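Local atomic coordinates of thiaminase-I (Naegleria gruberi, PDB entry 4HCY), a protein that belongs to the thiaminase family and has a two-lobed alpha/beta fold resembling that of periplasmic binding proteins, with a small ligand held between the lobes. Residues 115-120 with 261-266; 146-151 with 225-230. All coordinates share one frame; numbering follows the deposited sequence.

Both interactions reach the same mixed sheet: interaction 1 pairs strand 114-125 with strand 261-267, and interaction 2 packs a loop onto strand 227-230, which itself runs antiparallel beside 114-125. Their centres lie 25 Å apart, while their nearest atoms come within about 3 Å without packing against each other. Along the chain, interaction 2 is nested inside the long loop closed by interaction 1. The centre of interaction 1, which touches 0YN, is about 6 Å from the centre of the chain, and that of interaction 2 about 19 Å; nearest atoms of the Tyr150 side chain and the ligand are about 10 Å apart. Strand 114-125 thus links the ligand-contacting part to the outlying one.

Interaction 1 (115-120 with 261-266); sequences PQYLCS and YTDVLA. With 0YN (2-{4-[(4-amino-2-methylpyrimidin-5-yl)methyl]-3-methylthiophen-2-yl}ethanol), chain G.
Gln116 and Tyr117 both direct their backbone N-H groups at Asp263 O, the signature of a classic beta bulge in an otherwise regular antiparallel pair, the N-to-C directions of the two short segments 159° apart. The two bonds, 2.7 Å from Gln116 N and 3.2 Å from Tyr117 N to Asp263 O, are both close to straight. From Tyr117 onward the register is regular: Tyr117 and Asp263, then Cys119 and Tyr261, exchange backbone bonds in both directions.

The tightly enclosed part lies at the bulge end and on the face bearing Leu118 and Thr262. Gln116 is fully extended, CG opposite the backbone N (chi1 177°), which sends the amide out over the Leu265 side chain at an oblique angle, OE1 3.4 Å from Leu265 CG; Ser67 supplies the hydrogen bond to that oxygen, and helix 273-288 packs on both side chains through Leu287. Leu118 and Thr262 lie side by side and point the same way, with Leu118 CD2 3.8 Å from Thr262 CG2, and helix 99-104 covers Leu118.

The opposite face, carrying Tyr117, Cys119, Tyr261 and Asp263, receives 0YN, with Asp69 of strand 65-69 beside Tyr261 and Asp263; Tyr261 is the partly exposed member of the contact. C35 of 0YN sits over the centre of one face of the Tyr261 ring, 4.0 Å above its plane. Cys119 SG lies above one face of the pyrimidine, near its N1'-C6' rim and 3.4 Å from N1', whereas the Asp263 carboxylate meets the ring edge-on: OD1 accepts a hydrogen bond from amino N4' at 3.1 Å. The carboxylate plane stands 72° from that of the Tyr117 ring, and Asp263 OD2, 2.9 Å from N3' of 0YN, also meets that ring's edge at Tyr117 CD2.

Interaction 2 (146-151 with 225-230); sequences EQIVYP and SNYYVG
Val149 bonds through both its backbone polar groups to the residues flanking Tyr228, the pattern of a single parallel bridge between an irregular loop and strand 227-230. Val229 N reaches Val149 O at 2.8 Å, lying nearly along the C=O axis, with 165° at the hydrogen. The return bond, Val149 N to Tyr227 O at 3.1 Å, is almost as straight, but here the donor stands above the carbonyl plane by 45°. Farther back, Ser225 OG donates to Gln147 O; the modelled separation is implausibly short, so its exact length is doubtful. The same hydroxyl accepts from Tyr227 N at 3.0 Å, closing an ST turn, so one oxygen joins the turn to the loop.

Packing follows on both sides of this bridge. On one side Val229 CG1 lies over a face of the Tyr150 ring, offset toward the rim, in a CH-pi contact 3.7 Å from the centroid. Its other branch, Val229 CG2, meets Ile148 CG2 at 3.8 Å, and Ile148 CG2 also touches Tyr227 CB. On the other side Val149 CG1, set opposite its backbone N (chi1 176°), meets the edge of the Tyr228 ring at CD1, 3.6 Å away; Pro151 CD approaches that ring near CE1.

These two groups of side chains look toward different neighbours. Ile148, Tyr150 and Tyr227 rest on helix 136-143, while Val149, Pro151 and Tyr228 pack against helix 211-219, where Tyr214 stacks on Tyr228. Val229 and Tyr150 also touch Asn121 of strand 114-125, and Tyr150 occupies the N-cap position of helix 151-154.

Interaction 1 (115-120 with 261-266)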
loop_
_atom_site.group_PDB
_atom_site.type_symbol
_atom_site.label_atom_id
_atom_site.label_comp_id
_atom_site.label_asym_id
_atom_site.label_seq_id
_atom_site.Cartn_x
_atom_site.Cartn_y
_atom_site.Cartn_z
ATOM N N PRO A 115 -5.038 2.016 -11.325
ATOM C CA PRO A 115 -4.494 2.282 -9.989
ATOM C C PRO A 115 -5.572 2.820 -9.050
ATOM O O PRO A 115 -6.203 3.832 -9.358
ATOM C CB PRO A 115 -3.443 3.362 -10.253
ATOM C CG PRO A 115 -3.059 3.179 -11.679
ATOM C CD PRO A 115 -4.315 2.755 -12.374
ATOM N N GLN A 116 -5.777 2.148 -7.921
ATOM C CA GLN A 116 -6.832 2.532 -6.986
ATOM C C GLN A 116 -6.298 3.130 -5.689
ATOM O O GLN A 116 -6.734 4.202 -5.270
ATOM C CB GLN A 116 -7.729 1.333 -6.665
ATOM C CG GLN A 116 -8.817 1.643 -5.647
ATOM C CD GLN A 116 -9.699 0.450 -5.348
ATOM O OE1 GLN A 116 -9.319 -0.696 -5.589
ATOM N NE2 GLN A 116 -10.889 0.714 -4.820
ATOM N N TYR A 117 -5.361 2.436 -5.053
ATOM C CA TYR A 117 -4.869 2.852 -3.744
ATOM C C TYR A 117 -3.374 3.153 -3.728
ATOM O O TYR A 117 -2.595 2.543 -4.458
ATOM C CB TYR A 117 -5.187 1.787 -2.693
ATOM C CG TYR A 117 -6.657 1.657 -2.364
ATOM C CD1 TYR A 117 -7.507 2.753 -2.437
ATOM C CD2 TYR A 117 -7.195 0.435 -1.984
ATOM C CE1 TYR A 117 -8.851 2.637 -2.137
ATOM C CE2 TYR A 117 -8.538 0.308 -1.682
ATOM C CZ TYR A 117 -9.360 1.411 -1.760
ATOM O OH TYR A 117 -10.698 1.287 -1.461
ATOM N N LEU A 118 -2.989 4.103 -2.883
ATOM C CA LEU A 118 -1.586 4.416 -2.648
ATOM C C LEU A 118 -1.258 4.162 -1.186
ATOM O O LEU A 118 -2.060 4.469 -0.304
ATOM C CB LEU A 118 -1.294 5.878 -2.990
ATOM C CG LEU A 118 -0.448 6.151 -4.234
ATOM C CD1 LEU A 118 -0.189 7.641 -4.386
ATOM C CD2 LEU A 118 0.858 5.386 -4.165
ATOM N N CYS A 119 -0.086 3.596 -0.926
ATOM C CA CYS A 119 0.343 3.368 0.448
ATOM C C CYS A 119 1.851 3.206 0.566
ATOM O O CYS A 119 2.537 2.888 -0.408
ATOM C CB CYS A 119 -0.361 2.147 1.045
ATOM S SG CYS A 119 -0.099 1.959 2.822
ATOM N N SER A 120 2.355 3.428 1.775
ATOM C CA SER A 120 3.776 3.319 2.066
ATOM C C SER A 120 3.973 3.318 3.575
ATOM O O SER A 120 3.051 3.633 4.326
ATOM C CB SER A 120 4.539 4.493 1.447
ATOM O OG SER A 120 5.917 4.439 1.771
ATOM N N TYR A 261 3.445 1.055 -1.862
ATOM C CA TYR A 261 2.489 0.038 -2.282
ATOM C C TYR A 261 1.406 0.681 -3.140
ATOM O O TYR A 261 0.989 1.809 -2.876
ATOM C CB TYR A 261 1.825 -0.622 -1.070
ATOM C CG TYR A 261 2.760 -1.377 -0.155
ATOM C CD1 TYR A 261 3.172 -2.668 -0.460
ATOM C CD2 TYR A 261 3.211 -0.808 1.029
ATOM C CE1 TYR A 261 4.019 -3.365 0.380
ATOM C CE2 TYR A 261 4.058 -1.498 1.876
ATOM C CZ TYR A 261 4.459 -2.775 1.547
ATOM O OH TYR A 261 5.302 -3.464 2.389
ATOM N N THR A 262 0.956 -0.030 -4.169
ATOM C CA THR A 262 -0.190 0.418 -4.956
ATOM C C THR A 262 -1.152 -0.732 -5.212
ATOM O O THR A 262 -0.744 -1.811 -5.642
ATOM C CB THR A 262 0.221 1.014 -6.321
ATOM O OG1 THR A 262 0.830 -0.001 -7.126
ATOM C CG2 THR A 262 1.186 2.179 -6.145
ATOM N N ASP A 263 -2.431 -0.499 -4.939
ATOM C CA ASP A 263 -3.467 -1.465 -5.279
ATOM C C ASP A 263 -4.052 -1.110 -6.638
ATOM O O ASP A 263 -4.311 0.058 -6.925
ATOM C CB ASP A 263 -4.562 -1.487 -4.214
ATOM C CG ASP A 263 -4.040 -1.905 -2.855
ATOM O OD1 ASP A 263 -3.020 -2.624 -2.805
ATOM O OD2 ASP A 263 -4.649 -1.516 -1.838
ATOM N N VAL A 264 -4.252 -2.122 -7.474
ATOM C CA VAL A 264 -4.666 -1.898 -8.852
ATOM C C VAL A 264 -5.925 -2.681 -9.223
ATOM O O VAL A 264 -5.980 -3.899 -9.060
ATOM C CB VAL A 264 -3.529 -2.259 -9.832
ATOM C CG1 VAL A 264 -4.041 -2.295 -11.258
ATOM C CG2 VAL A 264 -2.376 -1.276 -9.698
ATOM N N LEU A 265 -6.933 -1.968 -9.716
ATOM C CA LEU A 265 -8.150 -2.596 -10.218
ATOM C C LEU A 265 -7.919 -3.143 -11.622
ATOM O O LEU A 265 -7.755 -2.380 -12.574
ATOM C CB LEU A 265 -9.306 -1.594 -10.231
ATOM C CG LEU A 265 -9.916 -1.224 -8.879
ATOM C CD1 LEU A 265 -10.761 0.034 -8.997
ATOM C CD2 LEU A 265 -10.750 -2.377 -8.346
ATOM N N ALA A 266 -7.904 -4.466 -11.747
ATOM C CA ALA A 266 -7.628 -5.108 -13.028
ATOM C C ALA A 266 -8.849 -5.836 -13.579
ATOM O O ALA A 266 -9.730 -6.252 -12.827
ATOM C CB ALA A 266 -6.454 -6.066 -12.896
HETATM C C2A 0YN G . -4.203 0.604 0.691
HETATM C C35 0YN G . -0.063 -3.053 2.227
HETATM C C2 0YN G . -1.921 -4.278 3.497
HETATM S S1 0YN G . -2.237 -5.842 4.180
HETATM C C5 0YN G . -0.726 -6.531 3.724
HETATM C C4 0YN G . 0.064 -5.488 3.011
HETATM C C4A 0YN G . 1.446 -5.699 2.449
HETATM C C5A 0YN G . -0.505 -7.971 4.125
HETATM C C5B 0YN G . 0.717 -8.085 5.025
HETATM O O5G 0YN G . 0.788 -9.408 5.562
HETATM N "N1'" 0YN G . -2.607 -0.304 2.344
HETATM C "C2'" 0YN G . -3.116 -0.356 1.094
HETATM N "N3'" 0YN G . -2.658 -1.262 0.203
HETATM C "C4'" 0YN G . -1.685 -2.130 0.548
HETATM N "N4'" 0YN G . -1.231 -3.037 -0.349
HETATM C "C5'" 0YN G . -1.157 -2.089 1.824
HETATM C "C6'" 0YN G . -1.640 -1.147 2.723
HETATM C C3 0YN G . -0.646 -4.270 2.909
#

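Interaction 2 (146-151 with 225-230)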
loop_
_atom_site.group_PDB
_atom_site.type_symbol
_atom_site.label_atom_id
_atom_site.label_comp_id
_atom_site.label_asym_id
_atom_site.label_seq_id
_atom_site.Cartn_x
_atom_site.Cartn_y
_atom_site.Cartn_z
ATOM N N GLU A 146 15.895 1.774 20.598
ATOM C CA GLU A 146 14.486 1.737 20.998
ATOM C C GLU A 146 13.866 3.122 21.168
ATOM O O GLU A 146 13.610 3.566 22.287
ATOM C CB GLU A 146 14.299 0.907 22.273
ATOM C CG GLU A 146 14.438 -0.590 22.061
ATOM C CD GLU A 146 14.130 -1.388 23.313
ATOM O OE1 GLU A 146 13.997 -2.628 23.212
ATOM O OE2 GLU A 146 14.021 -0.778 24.398
ATOM N N GLN A 147 13.619 3.794 20.048
ATOM C CA GLN A 147 13.077 5.147 20.067
ATOM C C GLN A 147 11.987 5.330 19.017
ATOM O O GLN A 147 11.113 6.186 19.159
ATOM C CB GLN A 147 14.195 6.162 19.834
ATOM C CG GLN A 147 15.184 6.287 20.981
ATOM C CD GLN A 147 14.636 7.106 22.132
ATOM O OE1 GLN A 147 14.015 8.148 21.924
ATOM N NE2 GLN A 147 14.864 6.637 23.355
ATOM N N ILE A 148 12.048 4.525 17.962
ATOM C CA ILE A 148 11.089 4.611 16.868
ATOM C C ILE A 148 10.033 3.517 16.990
ATOM O O ILE A 148 10.358 2.364 17.255
ATOM C CB ILE A 148 11.794 4.472 15.504
ATOM C CG1 ILE A 148 12.946 5.472 15.395
ATOM C CG2 ILE A 148 10.806 4.660 14.364
ATOM C CD1 ILE A 148 13.740 5.352 14.110
ATOM N N VAL A 149 8.769 3.881 16.805
ATOM C CA VAL A 149 7.698 2.890 16.811
ATOM C C VAL A 149 7.457 2.355 15.402
ATOM O O VAL A 149 7.160 3.112 14.480
ATOM C CB VAL A 149 6.388 3.457 17.386
ATOM C CG1 VAL A 149 5.279 2.420 17.289
ATOM C CG2 VAL A 149 6.587 3.884 18.828
ATOM N N TYR A 150 7.593 1.043 15.250
ATOM C CA TYR A 150 7.441 0.391 13.957
ATOM C C TYR A 150 6.914 -1.023 14.197
ATOM O O TYR A 150 7.686 -1.982 14.204
ATOM C CB TYR A 150 8.790 0.352 13.236
ATOM C CG TYR A 150 8.720 0.174 11.733
ATOM C CD1 TYR A 150 7.615 -0.407 11.124
ATOM C CD2 TYR A 150 9.770 0.589 10.921
ATOM C CE1 TYR A 150 7.558 -0.570 9.751
ATOM C CE2 TYR A 150 9.722 0.429 9.550
ATOM C CZ TYR A 150 8.614 -0.150 8.970
ATOM O OH TYR A 150 8.560 -0.311 7.604
ATOM N N PRO A 151 5.592 -1.146 14.396
ATOM C CA PRO A 151 4.917 -2.392 14.785
ATOM C C PRO A 151 5.233 -3.581 13.882
ATOM O O PRO A 151 5.528 -4.664 14.389
ATOM C CB PRO A 151 3.432 -2.029 14.673
ATOM C CG PRO A 151 3.391 -0.562 14.890
ATOM C CD PRO A 151 4.637 -0.034 14.243
ATOM N N SER A 225 6.473 7.690 21.888
ATOM C CA SER A 225 7.572 8.080 21.010
ATOM C C SER A 225 7.168 9.229 20.092
ATOM O O SER A 225 5.990 9.407 19.783
ATOM C CB SER A 225 8.040 6.891 20.170
ATOM O OG SER A 225 9.029 7.287 19.236
ATOM N N ASN A 226 8.156 10.006 19.659
ATOM C CA ASN A 226 7.916 11.095 18.721
ATOM C C ASN A 226 8.097 10.634 17.278
ATOM O O ASN A 226 8.064 11.441 16.349
ATOM C CB ASN A 226 8.844 12.275 19.017
ATOM C CG ASN A 226 8.561 12.918 20.362
ATOM O OD1 ASN A 226 7.462 12.795 20.904
ATOM N ND2 ASN A 226 9.554 13.614 20.906
ATOM N N TYR A 227 8.287 9.331 17.102
ATOM C CA TYR A 227 8.503 8.756 15.779
ATOM C C TYR A 227 7.611 7.538 15.564
ATOM O O TYR A 227 7.518 6.667 16.427
ATOM C CB TYR A 227 9.972 8.362 15.602
ATOM C CG TYR A 227 10.953 9.467 15.925
ATOM C CD1 TYR A 227 11.355 10.374 14.952
ATOM C CD2 TYR A 227 11.483 9.600 17.202
ATOM C CE1 TYR A 227 12.252 11.384 15.243
ATOM C CE2 TYR A 227 12.382 10.606 17.504
ATOM C CZ TYR A 227 12.763 11.495 16.521
ATOM O OH TYR A 227 13.658 12.498 16.817
ATOM N N TYR A 228 6.958 7.483 14.408
ATOM C CA TYR A 228 6.101 6.354 14.069
ATOM C C TYR A 228 6.181 6.020 12.585
ATOM O O TYR A 228 6.056 6.899 11.731
ATOM C CB TYR A 228 4.649 6.636 14.462
ATOM C CG TYR A 228 3.686 5.534 14.073
ATOM C CD1 TYR A 228 3.514 4.420 14.881
ATOM C CD2 TYR A 228 2.945 5.611 12.900
ATOM C CE1 TYR A 228 2.636 3.411 14.531
ATOM C CE2 TYR A 228 2.068 4.607 12.541
ATOM C CZ TYR A 228 1.916 3.510 13.360
ATOM O OH TYR A 228 1.040 2.509 13.006
ATOM N N VAL A 229 6.391 4.743 12.284
ATOM C CA VAL A 229 6.437 4.281 10.903
ATOM C C VAL A 229 5.338 3.254 10.660
ATOM O O VAL A 229 5.145 2.338 11.457
ATOM C CB VAL A 229 7.803 3.656 10.555
ATOM C CG1 VAL A 229 7.904 3.413 9.058
ATOM C CG2 VAL A 229 8.935 4.555 11.022
ATOM N N GLY A 230 4.613 3.415 9.557
ATOM C CA GLY A 230 3.547 2.494 9.211
ATOM C C GLY A 230 2.670 3.002 8.084
ATOM O O GLY A 230 2.969 4.020 7.459
#